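Local coordinates for protein KLLA0E02245p (Kluyveromyces lactis, PDB 4GPS) that removes NAD caps and methylguanosine caps from the 5' ends of RNAs, using divalent metal, and degrades RNA as a 5'-3' exoribonuclease, at residues A[400-403]-A[409-412]; A[298-303]-A[350-355]; A[60-65]-A[385-390]. One frame throughout, in Å; residues are numbered along the deposited sequence.

Contact 1 (A[400-403]-A[409-412]); sequences FKVQ and TLSI
Gln403 and Ser411 pair across an antiparallel beta hairpin formed by strands 399-404 and 409-414, near the C-terminal end of the chain. The backbones of the two short segments bond in both directions: Gln403 N gives its hydrogen to Ser411 O at 2.8 Å, and Ser411 N returns one to Gln403 O at 2.6 Å. The first donor lies in the carbonyl plane, whereas the second is tilted 19° from it. Val402 and Ile412 form the adjacent non-hydrogen-bonded pair. Here Ile412 CA points its hydrogen at Lys401 O, 3.4 Å away, with 163° at the hydrogen, a nearly straight CA-H...O contact.

Side chains divide between two faces. Gln403 and Ser411 occupy one, where Ser411 also touches Val61; Phe400, Val402, Leu410 and Ile412 occupy the other, which helix 370-393 covers through Leu388, Leu391 and Val383. Phe400 can be followed outward. Its CB meets Ile412 CG2 at 3.8 Å, and its CG is 4.0 Å from that same CG2. CG lies beside the backbone N (chi1 -61°), which sets the ring next to Ile412, and Phe400 CD2 touches Ile412 CG2 at 3.7 Å; the side chain also packs on Leu388 and Leu391 of helix 370-393. The methyl meets the ring obliquely.

Backbone bonds from Leu410 to Leu62 and from Ile412 to Leu60 add strand 60-63 beyond the hairpin, while Phe400 and Val402 bond to strand 198-204 on its other flank. At the Leu410 end the packing comes down to one branch: CD1 rests against Val402 CG1 at 3.9 Å and also lies 3.6 Å from Gln403 O.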
ATOM      1  N   PHE A 400      18.319   7.538 -10.782  1.00 50.47           N
ATOM      2  CA  PHE A 400      19.169   7.154  -9.661  1.00 48.25           C
ATOM      3  C   PHE A 400      18.779   5.844  -8.972  1.00 51.76           C
ATOM      4  O   PHE A 400      17.596   5.539  -8.830  1.00 55.02           O
ATOM      5  CB  PHE A 400      19.142   8.270  -8.590  1.00 48.45           C
ATOM      6  CG  PHE A 400      19.646   9.602  -9.077  1.00 49.68           C
ATOM      7  CD1 PHE A 400      18.827  10.444  -9.828  1.00 46.62           C
ATOM      8  CD2 PHE A 400      20.961   9.986  -8.843  1.00 47.77           C
ATOM      9  CE1 PHE A 400      19.311  11.644 -10.343  1.00 48.20           C
ATOM     10  CE2 PHE A 400      21.451  11.195  -9.364  1.00 52.73           C
ATOM     11  CZ  PHE A 400      20.624  12.021 -10.113  1.00 46.81           C
ATOM     12  N   LYS A 401      19.771   5.071  -8.536  1.00 51.20           N
ATOM     13  CA  LYS A 401      19.483   3.843  -7.810  1.00 51.15           C
ATOM     14  C   LYS A 401      19.367   4.287  -6.359  1.00 50.52           C
ATOM     15  O   LYS A 401      20.291   4.899  -5.820  1.00 48.72           O
ATOM     16  CB  LYS A 401      20.618   2.827  -7.924  1.00 58.78           C
ATOM     17  CG  LYS A 401      20.789   2.194  -9.294  1.00 73.21           C
ATOM     18  CD  LYS A 401      21.619   0.918  -9.179  1.00 83.93           C
ATOM     19  CE  LYS A 401      21.744   0.198 -10.519  1.00 89.48           C
ATOM     20  NZ  LYS A 401      22.335  -1.167 -10.322  1.00 90.32           N
ATOM     21  N   VAL A 402      18.239   3.986  -5.723  1.00 47.22           N
ATOM     22  CA  VAL A 402      18.046   4.390  -4.350  1.00 48.21           C
ATOM     23  C   VAL A 402      18.043   3.168  -3.470  1.00 53.35           C
ATOM     24  O   VAL A 402      17.281   2.203  -3.713  1.00 53.28           O
ATOM     25  CB  VAL A 402      16.724   5.178  -4.170  1.00 48.21           C
ATOM     26  CG1 VAL A 402      16.493   5.447  -2.714  1.00 44.21           C
ATOM     27  CG2 VAL A 402      16.789   6.497  -4.926  1.00 45.34           C
ATOM     28  N   GLN A 403      18.907   3.191  -2.451  1.00 52.97           N
ATOM     29  CA  GLN A 403      18.993   2.055  -1.540  1.00 51.10           C
ATOM     30  C   GLN A 403      19.012   2.432  -0.095  1.00 48.08           C
ATOM     31  O   GLN A 403      19.550   3.482   0.300  1.00 45.99           O
ATOM     32  CB  GLN A 403      20.218   1.203  -1.855  1.00 56.64           C
ATOM     33  CG  GLN A 403      20.074   0.554  -3.194  1.00 64.99           C
ATOM     34  CD  GLN A 403      21.370   0.033  -3.719  1.00 70.07           C
ATOM     35  OE1 GLN A 403      21.952  -0.885  -3.146  1.00 71.25           O
ATOM     36  NE2 GLN A 403      21.841   0.617  -4.818  1.00 71.74           N
ATOM     37  N   THR A 409      20.677   3.182   6.307  1.00 45.83           N
ATOM     38  CA  THR A 409      21.635   4.040   5.625  1.00 45.85           C
ATOM     39  C   THR A 409      21.167   4.186   4.168  1.00 50.14           C
ATOM     40  O   THR A 409      21.009   3.192   3.444  1.00 50.68           O
ATOM     41  CB  THR A 409      23.050   3.461   5.638  1.00 48.05           C
ATOM     42  OG1 THR A 409      23.606   3.619   6.948  1.00 52.12           O
ATOM     43  CG2 THR A 409      23.938   4.191   4.621  1.00 45.33           C
ATOM     44  N   LEU A 410      20.941   5.428   3.752  1.00 46.42           N
ATOM     45  CA  LEU A 410      20.477   5.738   2.412  1.00 45.92           C
ATOM     46  C   LEU A 410      21.632   5.880   1.420  1.00 48.96           C
ATOM     47  O   LEU A 410      22.585   6.589   1.694  1.00 50.41           O
ATOM     48  CB  LEU A 410      19.668   7.060   2.447  1.00 48.93           C
ATOM     49  CG  LEU A 410      19.416   7.755   1.101  1.00 45.15           C
ATOM     50  CD1 LEU A 410      18.485   6.873   0.282  1.00 36.21           C
ATOM     51  CD2 LEU A 410      18.834   9.153   1.297  1.00 43.21           C
ATOM     52  N   SER A 411      21.534   5.211   0.271  1.00 51.90           N
ATOM     53  CA  SER A 411      22.547   5.286  -0.798  1.00 52.30           C
ATOM     54  C   SER A 411      21.954   5.707  -2.144  1.00 52.05           C
ATOM     55  O   SER A 411      21.026   5.068  -2.634  1.00 56.07           O
ATOM     56  CB  SER A 411      23.235   3.940  -0.997  1.00 48.72           C
ATOM     57  OG  SER A 411      24.316   3.823  -0.115  1.00 58.22           O
ATOM     58  N   ILE A 412      22.496   6.767  -2.737  1.00 50.16           N
ATOM     59  CA  ILE A 412      22.029   7.260  -4.032  1.00 48.36           C
ATOM     60  C   ILE A 412      23.199   7.405  -5.020  1.00 52.54           C
ATOM     61  O   ILE A 412      24.165   8.119  -4.772  1.00 58.07           O
ATOM     62  CB  ILE A 412      21.335   8.642  -3.920  1.00 40.75           C
ATOM     63  CG1 ILE A 412      20.203   8.588  -2.898  1.00 43.87           C
ATOM     64  CG2 ILE A 412      20.735   9.025  -5.263  1.00 42.30           C
ATOM     65  CD1 ILE A 412      19.416   9.896  -2.757  1.00 42.72           C
TER

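Contact 2 (A[298-303]-A[350-355]); sequences VHFKLG and YHKINN
Lys352 reaches from the last turn of helix 346-353 to the ring of Phe300, in the loop between strand 290-297 and helix 305-319. The aliphatic part of the lysine does the touching: CE lies 3.5 Å from Phe300 CD1 and approaches the ring obliquely. Its conformation explains the reach. CG is anti to the backbone N, and the next two torsions keep the chain extended as far as CE; the bend comes only at the final bond (chi4 58°) and turns the ammonium group aside, so that Lys352 NZ stands 4.5 Å from Phe300 CD1. On the other partner, CG of Phe300 sits beside the backbone N; this chi1 of -69° directs the ring toward the lysine, and its turn about CB-CG presents CD1.

A second, looser approach comes from Leu302, whose CD2 is 4.4 Å from Lys352 O. Leu311 of helix 305-319 is touched by Phe300, Leu302 and Ile353, so it joins the two segments, and His307 meets the Phe300 ring edge-to-face. The Phe300 side chain is also about 7 Å from that of Lys295, which probably binds substrate.

No hydrogen bond joins the two segments, and they bury 159 Å² in all. The contact therefore depends on van der Waals packing of a methylene against a ring, with the ammonium group turned away from the ring.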
ATOM      1  N   VAL A 298      -4.159 -16.175   8.451  1.00 41.46           N
ATOM      2  CA  VAL A 298      -4.383 -17.222   9.423  1.00 42.88           C
ATOM      3  C   VAL A 298      -4.642 -16.330  10.680  1.00 46.24           C
ATOM      4  O   VAL A 298      -4.226 -15.161  10.684  1.00 45.87           O
ATOM      5  CB  VAL A 298      -3.096 -18.082   9.493  1.00 43.44           C
ATOM      6  CG1 VAL A 298      -2.320 -17.801  10.719  1.00 39.43           C
ATOM      7  CG2 VAL A 298      -3.444 -19.532   9.290  1.00 45.07           C
ATOM      8  N   HIS A 299      -5.356 -16.806  11.703  1.00 45.52           N
ATOM      9  CA  HIS A 299      -5.591 -15.961  12.888  1.00 47.59           C
ATOM     10  C   HIS A 299      -4.293 -15.310  13.400  1.00 46.14           C
ATOM     11  O   HIS A 299      -3.232 -15.930  13.422  1.00 44.55           O
ATOM     12  CB  HIS A 299      -6.315 -16.743  14.003  1.00 43.81           C
ATOM     13  CG  HIS A 299      -7.805 -16.836  13.791  1.00 47.64           C
ATOM     14  ND1 HIS A 299      -8.646 -15.740  13.891  1.00 45.56           N
ATOM     15  CD2 HIS A 299      -8.594 -17.876  13.420  1.00 43.55           C
ATOM     16  CE1 HIS A 299      -9.881 -16.103  13.590  1.00 45.24           C
ATOM     17  NE2 HIS A 299      -9.878 -17.392  13.300  1.00 49.63           N
ATOM     18  N   PHE A 300      -4.398 -14.041  13.789  1.00 44.93           N
ATOM     19  CA  PHE A 300      -3.242 -13.255  14.210  1.00 45.89           C
ATOM     20  C   PHE A 300      -2.606 -13.592  15.522  1.00 47.56           C
ATOM     21  O   PHE A 300      -3.291 -13.809  16.514  1.00 47.27           O
ATOM     22  CB  PHE A 300      -3.597 -11.770  14.236  1.00 41.68           C
ATOM     23  CG  PHE A 300      -3.833 -11.191  12.880  1.00 47.66           C
ATOM     24  CD1 PHE A 300      -5.044 -10.544  12.581  1.00 48.44           C
ATOM     25  CD2 PHE A 300      -2.869 -11.317  11.885  1.00 46.36           C
ATOM     26  CE1 PHE A 300      -5.290 -10.040  11.305  1.00 45.75           C
ATOM     27  CE2 PHE A 300      -3.108 -10.811  10.596  1.00 50.20           C
ATOM     28  CZ  PHE A 300      -4.324 -10.175  10.312  1.00 48.10           C
ATOM     29  N   LYS A 301      -1.280 -13.623  15.515  1.00 47.04           N
ATOM     30  CA  LYS A 301      -0.509 -13.877  16.728  1.00 49.76           C
ATOM     31  C   LYS A 301       0.293 -12.600  16.971  1.00 50.59           C
ATOM     32  O   LYS A 301       1.387 -12.445  16.420  1.00 49.22           O
ATOM     33  CB  LYS A 301       0.422 -15.094  16.528  1.00 51.26           C
ATOM     34  CG  LYS A 301      -0.328 -16.437  16.566  1.00 60.00           C
ATOM     35  CD  LYS A 301       0.275 -17.523  15.683  1.00 65.54           C
ATOM     36  CE  LYS A 301       1.284 -18.390  16.402  1.00 67.95           C
ATOM     37  NZ  LYS A 301       1.988 -19.261  15.419  1.00 70.58           N
ATOM     38  N   LEU A 302      -0.250 -11.646  17.737  1.00 51.25           N
ATOM     39  CA  LEU A 302       0.524 -10.432  17.985  1.00 53.66           C
ATOM     40  C   LEU A 302       1.729 -11.053  18.681  1.00 59.30           C
ATOM     41  O   LEU A 302       1.638 -12.171  19.214  1.00 67.01           O
ATOM     42  CB  LEU A 302      -0.251  -9.470  18.882  1.00 52.69           C
ATOM     43  CG  LEU A 302      -1.614  -9.034  18.322  1.00 55.97           C
ATOM     44  CD1 LEU A 302      -2.364  -8.263  19.393  1.00 56.09           C
ATOM     45  CD2 LEU A 302      -1.434  -8.178  17.077  1.00 46.23           C
ATOM     46  N   GLY A 303       2.871 -10.406  18.709  1.00 56.47           N
ATOM     47  CA  GLY A 303       3.966 -11.149  19.319  1.00 56.42           C
ATOM     48  C   GLY A 303       4.765 -11.812  18.208  1.00 52.03           C
ATOM     49  O   GLY A 303       5.988 -11.843  18.270  1.00 54.96           O
ATOM     50  N   TYR A 350      -5.724   0.145  13.122  1.00 40.43           N
ATOM     51  CA  TYR A 350      -4.864   1.002  13.953  1.00 42.82           C
ATOM     52  C   TYR A 350      -4.865   0.600  15.426  1.00 43.02           C
ATOM     53  O   TYR A 350      -3.816   0.442  16.047  1.00 36.10           O
ATOM     54  CB  TYR A 350      -5.313   2.461  13.883  1.00 38.24           C
ATOM     55  CG  TYR A 350      -4.446   3.339  14.728  1.00 37.95           C
ATOM     56  CD1 TYR A 350      -3.140   3.621  14.344  1.00 38.62           C
ATOM     57  CD2 TYR A 350      -4.889   3.818  15.964  1.00 39.22           C
ATOM     58  CE1 TYR A 350      -2.277   4.358  15.169  1.00 40.79           C
ATOM     59  CE2 TYR A 350      -4.031   4.560  16.803  1.00 41.55           C
ATOM     60  CZ  TYR A 350      -2.719   4.826  16.389  1.00 43.17           C
ATOM     61  OH  TYR A 350      -1.864   5.580  17.173  1.00 42.43           O
ATOM     62  N   HIS A 351      -6.066   0.469  15.973  1.00 45.70           N
ATOM     63  CA  HIS A 351      -6.232   0.110  17.370  1.00 47.86           C
ATOM     64  C   HIS A 351      -5.612  -1.266  17.639  1.00 46.98           C
ATOM     65  O   HIS A 351      -4.990  -1.453  18.669  1.00 43.34           O
ATOM     66  CB  HIS A 351      -7.729   0.129  17.761  1.00 46.95           C
ATOM     67  CG  HIS A 351      -8.001  -0.399  19.140  1.00 59.34           C
ATOM     68  ND1 HIS A 351      -7.568   0.243  20.288  1.00 58.47           N
ATOM     69  CD2 HIS A 351      -8.577  -1.557  19.552  1.00 59.87           C
ATOM     70  CE1 HIS A 351      -7.860  -0.502  21.340  1.00 59.66           C
ATOM     71  NE2 HIS A 351      -8.470  -1.599  20.922  1.00 60.51           N
ATOM     72  N   LYS A 352      -5.763  -2.222  16.721  1.00 47.17           N
ATOM     73  CA  LYS A 352      -5.177  -3.544  16.933  1.00 45.19           C
ATOM     74  C   LYS A 352      -3.637  -3.433  17.074  1.00 45.19           C
ATOM     75  O   LYS A 352      -3.039  -4.153  17.873  1.00 44.28           O
ATOM     76  CB  LYS A 352      -5.568  -4.488  15.770  1.00 48.37           C
ATOM     77  CG  LYS A 352      -5.320  -5.990  16.003  1.00 48.24           C
ATOM     78  CD  LYS A 352      -6.053  -6.816  14.939  1.00 54.30           C
ATOM     79  CE  LYS A 352      -5.938  -8.324  15.178  1.00 59.58           C
ATOM     80  NZ  LYS A 352      -6.466  -8.775  16.525  1.00 57.29           N
ATOM     81  N   ILE A 353      -3.001  -2.518  16.338  1.00 42.83           N
ATOM     82  CA  ILE A 353      -1.540  -2.383  16.432  1.00 47.81           C
ATOM     83  C   ILE A 353      -1.005  -1.275  17.337  1.00 47.61           C
ATOM     84  O   ILE A 353       0.211  -1.165  17.506  1.00 41.79           O
ATOM     85  CB  ILE A 353      -0.855  -2.238  15.020  1.00 45.44           C
ATOM     86  CG1 ILE A 353      -1.302  -0.959  14.328  1.00 43.50           C
ATOM     87  CG2 ILE A 353      -1.223  -3.432  14.123  1.00 48.95           C
ATOM     88  CD1 ILE A 353      -0.671  -0.807  12.965  1.00 47.89           C
ATOM     89  N   ASN A 354      -1.886  -0.460  17.926  1.00 51.22           N
ATOM     90  CA  ASN A 354      -1.434   0.620  18.833  1.00 51.88           C
ATOM     91  C   ASN A 354      -2.354   0.779  20.051  1.00 52.07           C
ATOM     92  O   ASN A 354      -3.455   1.326  19.941  1.00 51.56           O
ATOM     93  CB  ASN A 354      -1.336   1.954  18.074  1.00 47.93           C
ATOM     94  CG  ASN A 354      -0.704   3.065  18.907  1.00 49.56           C
ATOM     95  OD1 ASN A 354       0.517   3.114  19.101  1.00 50.17           O
ATOM     96  ND2 ASN A 354      -1.536   3.966  19.397  1.00 47.33           N
ATOM     97  N   ASN A 355      -1.915   0.247  21.190  1.00 54.97           N
ATOM     98  CA  ASN A 355      -2.652   0.323  22.454  1.00 59.63           C
ATOM     99  C   ASN A 355      -1.595   0.429  23.513  1.00 62.30           C
ATOM    100  O   ASN A 355      -0.425   0.125  23.264  1.00 58.28           O
ATOM    101  CB  ASN A 355      -3.469  -0.943  22.844  1.00 62.79           C
ATOM    102  CG  ASN A 355      -3.467  -2.023  21.787  1.00 65.71           C
ATOM    103  OD1 ASN A 355      -4.033  -1.859  20.701  1.00 73.15           O
ATOM    104  ND2 ASN A 355      -2.854  -3.155  22.112  1.00 69.93           N
TER

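Contact 3 (A[60-65]-A[385-390]); sequences LVLSCK and KQNLLL
This is a small, surface-lying helix-on-strand contact, in which Leu60 and Leu62 of strand 60-63 meet Asn387 on helix 370-393. The two segments bury 101 Å² together, and the nearest alpha carbons, those of Leu60 and Asn387, are 8.2 Å apart, so side chains alone bridge the gap. Leu60 and Leu62 stand on the face of the strand turned to the helix, and their side chains cross that of Asn387 at about a right angle.

One methyl accounts for most of the touching. Leu60 CD2 is 3.6 Å from Asn387 CG, 3.7 Å from Asn387 OD1 and 3.9 Å from Asn387 CB; being closer to the central carbon than to the atoms around it, it rests over the middle of the amide. Leu60 brings the branch there with CG anti to the backbone N (chi1 159°). Leu62 comes obliquely at the nitrogen end, its CD1 lying 3.5 Å from Asn387 ND2. That nitrogen has a polar partner within the helix, where Asn387 ND2 bonds to Val383 O one turn earlier. This bond helps hold the amide's rotation, with one of its N-H groups engaged. With the amide cut back to an alanine, Val383 O is likely to lose this side-chain donor and a gap to open beside Leu60 CD2 and Leu62 CD1.

Strand 60-63 runs antiparallel beside strand 409-414, whose Ile412 is touched by Leu388 of the same helix. Helix 370-393 packs on one face of antiparallel strands 60-63, 409-414 and 399-404, a helix-on-sheet layer in this nuclease of the PD-(D/E)XK type.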
ATOM      1  N   LEU A  60      25.880   9.682  -3.163  1.00 65.96           N
ATOM      2  CA  LEU A  60      25.606  10.122  -1.808  1.00 63.31           C
ATOM      3  C   LEU A  60      25.347   8.970  -0.854  1.00 62.36           C
ATOM      4  O   LEU A  60      24.546   8.080  -1.153  1.00 61.74           O
ATOM      5  CB  LEU A  60      24.381  11.028  -1.777  1.00 63.96           C
ATOM      6  CG  LEU A  60      23.808  11.049  -0.359  1.00 70.18           C
ATOM      7  CD1 LEU A  60      24.621  12.030   0.482  1.00 72.59           C
ATOM      8  CD2 LEU A  60      22.340  11.424  -0.367  1.00 71.63           C
ATOM      9  N   VAL A  61      26.042   8.966   0.284  1.00 60.33           N
ATOM     10  CA  VAL A  61      25.775   7.959   1.303  1.00 56.10           C
ATOM     11  C   VAL A  61      25.374   8.797   2.514  1.00 57.33           C
ATOM     12  O   VAL A  61      26.055   9.755   2.866  1.00 55.45           O
ATOM     13  CB  VAL A  61      26.970   7.039   1.581  1.00 52.39           C
ATOM     14  CG1 VAL A  61      26.622   6.077   2.710  1.00 50.97           C
ATOM     15  CG2 VAL A  61      27.256   6.189   0.344  1.00 50.88           C
ATOM     16  N   LEU A  62      24.233   8.458   3.111  1.00 56.18           N
ATOM     17  CA  LEU A  62      23.688   9.224   4.215  1.00 55.34           C
ATOM     18  C   LEU A  62      22.961   8.336   5.203  1.00 59.62           C
ATOM     19  O   LEU A  62      22.043   7.599   4.832  1.00 62.09           O
ATOM     20  CB  LEU A  62      22.706  10.244   3.656  1.00 55.09           C
ATOM     21  CG  LEU A  62      22.643  11.644   4.256  1.00 61.09           C
ATOM     22  CD1 LEU A  62      21.565  12.419   3.519  1.00 63.96           C
ATOM     23  CD2 LEU A  62      22.339  11.590   5.728  1.00 62.09           C
ATOM     24  N   SER A  63      23.379   8.387   6.461  1.00 57.79           N
ATOM     25  CA  SER A  63      22.716   7.605   7.486  1.00 55.97           C
ATOM     26  C   SER A  63      21.399   8.325   7.828  1.00 54.10           C
ATOM     27  O   SER A  63      21.355   9.559   7.916  1.00 53.99           O
ATOM     28  CB  SER A  63      23.592   7.525   8.725  1.00 56.65           C
ATOM     29  OG  SER A  63      22.795   7.261   9.866  1.00 57.96           O
ATOM     30  N   CYS A  64      20.330   7.555   8.001  1.00 50.25           N
ATOM     31  CA  CYS A  64      19.032   8.119   8.332  1.00 49.83           C
ATOM     32  C   CYS A  64      18.513   7.431   9.563  1.00 52.66           C
ATOM     33  O   CYS A  64      17.334   7.598   9.898  1.00 54.68           O
ATOM     34  CB  CYS A  64      18.030   7.894   7.193  1.00 47.43           C
ATOM     35  SG  CYS A  64      18.405   8.787   5.679  1.00 47.46           S
ATOM     36  N   LYS A  65      19.380   6.661  10.235  1.00 55.28           N
ATOM     37  CA  LYS A  65      18.989   5.916  11.439  1.00 58.69           C
ATOM     38  C   LYS A  65      18.592   6.774  12.633  1.00 57.70           C
ATOM     39  O   LYS A  65      17.885   6.311  13.533  1.00 60.01           O
ATOM     40  CB  LYS A  65      20.091   4.955  11.899  1.00 62.79           C
ATOM     41  CG  LYS A  65      19.574   3.916  12.925  1.00 70.25           C
ATOM     42  CD  LYS A  65      20.674   2.975  13.458  1.00 80.92           C
ATOM     43  CE  LYS A  65      21.430   2.238  12.329  1.00 87.70           C
ATOM     44  NZ  LYS A  65      22.533   1.330  12.781  1.00 86.57           N
ATOM     45  N   LYS A 385      13.815  13.875  -1.371  1.00 43.16           N
ATOM     46  CA  LYS A 385      13.507  14.983  -2.261  1.00 44.02           C
ATOM     47  C   LYS A 385      14.664  15.963  -2.389  1.00 45.84           C
ATOM     48  O   LYS A 385      15.099  16.279  -3.496  1.00 46.46           O
ATOM     49  CB  LYS A 385      12.266  15.714  -1.782  1.00 41.63           C
ATOM     50  CG  LYS A 385      11.766  16.702  -2.802  1.00 44.22           C
ATOM     51  CD  LYS A 385      12.253  18.092  -2.530  1.00 47.39           C
ATOM     52  CE  LYS A 385      11.462  18.720  -1.410  1.00 46.41           C
ATOM     53  NZ  LYS A 385      11.760  20.174  -1.345  1.00 51.09           N
ATOM     54  N   GLN A 386      15.161  16.441  -1.252  1.00 47.32           N
ATOM     55  CA  GLN A 386      16.273  17.387  -1.227  1.00 51.83           C
ATOM     56  C   GLN A 386      17.511  16.839  -1.939  1.00 53.61           C
ATOM     57  O   GLN A 386      18.137  17.532  -2.749  1.00 52.40           O
ATOM     58  CB  GLN A 386      16.634  17.758   0.227  1.00 55.47           C
ATOM     59  CG  GLN A 386      15.679  18.785   0.858  1.00 63.71           C
ATOM     60  CD  GLN A 386      15.572  20.072   0.030  1.00 70.62           C
ATOM     61  OE1 GLN A 386      16.465  20.925   0.072  1.00 75.59           O
ATOM     62  NE2 GLN A 386      14.486  20.202  -0.748  1.00 70.28           N
ATOM     63  N   ASN A 387      17.840  15.583  -1.650  1.00 49.98           N
ATOM     64  CA  ASN A 387      19.004  14.978  -2.240  1.00 49.02           C
ATOM     65  C   ASN A 387      18.870  14.553  -3.705  1.00 49.93           C
ATOM     66  O   ASN A 387      19.835  14.687  -4.482  1.00 46.89           O
ATOM     67  CB  ASN A 387      19.477  13.828  -1.346  1.00 52.21           C
ATOM     68  CG  ASN A 387      20.205  14.334  -0.106  1.00 52.33           C
ATOM     69  OD1 ASN A 387      21.266  14.941  -0.211  1.00 54.84           O
ATOM     70  ND2 ASN A 387      19.638  14.095   1.061  1.00 54.19           N
ATOM     71  N   LEU A 388      17.709  14.060  -4.123  1.00 46.99           N
ATOM     72  CA  LEU A 388      17.630  13.699  -5.537  1.00 49.82           C
ATOM     73  C   LEU A 388      17.659  14.981  -6.358  1.00 51.75           C
ATOM     74  O   LEU A 388      18.225  14.996  -7.452  1.00 53.75           O
ATOM     75  CB  LEU A 388      16.381  12.874  -5.865  1.00 45.38           C
ATOM     76  CG  LEU A 388      16.482  11.462  -5.297  1.00 47.81           C
ATOM     77  CD1 LEU A 388      15.144  10.814  -5.253  1.00 49.62           C
ATOM     78  CD2 LEU A 388      17.427  10.664  -6.137  1.00 46.75           C
ATOM     79  N   LEU A 389      17.078  16.064  -5.837  1.00 50.41           N
ATOM     80  CA  LEU A 389      17.089  17.309  -6.598  1.00 53.91           C
ATOM     81  C   LEU A 389      18.499  17.888  -6.637  1.00 57.83           C
ATOM     82  O   LEU A 389      18.958  18.339  -7.682  1.00 58.20           O
ATOM     83  CB  LEU A 389      16.128  18.333  -6.004  1.00 50.69           C
ATOM     84  CG  LEU A 389      14.656  17.964  -6.144  1.00 51.82           C
ATOM     85  CD1 LEU A 389      13.829  19.107  -5.619  1.00 43.44           C
ATOM     86  CD2 LEU A 389      14.323  17.658  -7.603  1.00 47.28           C
ATOM     87  N   LEU A 390      19.185  17.867  -5.497  1.00 56.07           N
ATOM     88  CA  LEU A 390      20.533  18.379  -5.437  1.00 56.46           C
ATOM     89  C   LEU A 390      21.441  17.622  -6.422  1.00 58.29           C
ATOM     90  O   LEU A 390      22.136  18.237  -7.233  1.00 54.41           O
ATOM     91  CB  LEU A 390      21.078  18.250  -4.016  1.00 57.83           C
ATOM     92  CG  LEU A 390      22.511  18.760  -3.869  1.00 61.08           C
ATOM     93  CD1 LEU A 390      22.529  20.203  -4.332  1.00 59.49           C
ATOM     94  CD2 LEU A 390      23.001  18.647  -2.424  1.00 58.59           C
TER

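Contacts 1 and 3 belong to one neighbourhood, with centres 8 Å apart, because strand 409-414 is shared between the hairpin partner 399-404 and the N-terminal strand 60-63, and helix 370-393 packs on all three. Contact 1 is partly buried and combines backbone hydrogen bonding with an apolar face, whereas contact 3 is a surface contact made by leucine methyls on an amide. Contact 2 stands apart, its centre 32 Å from that of contact 1, and is likewise on the surface, with a lysine methylene against an aromatic ring. It alone lies near residues likely to bind substrate; the other two lie away from the metal-binding and probable substrate-binding residues.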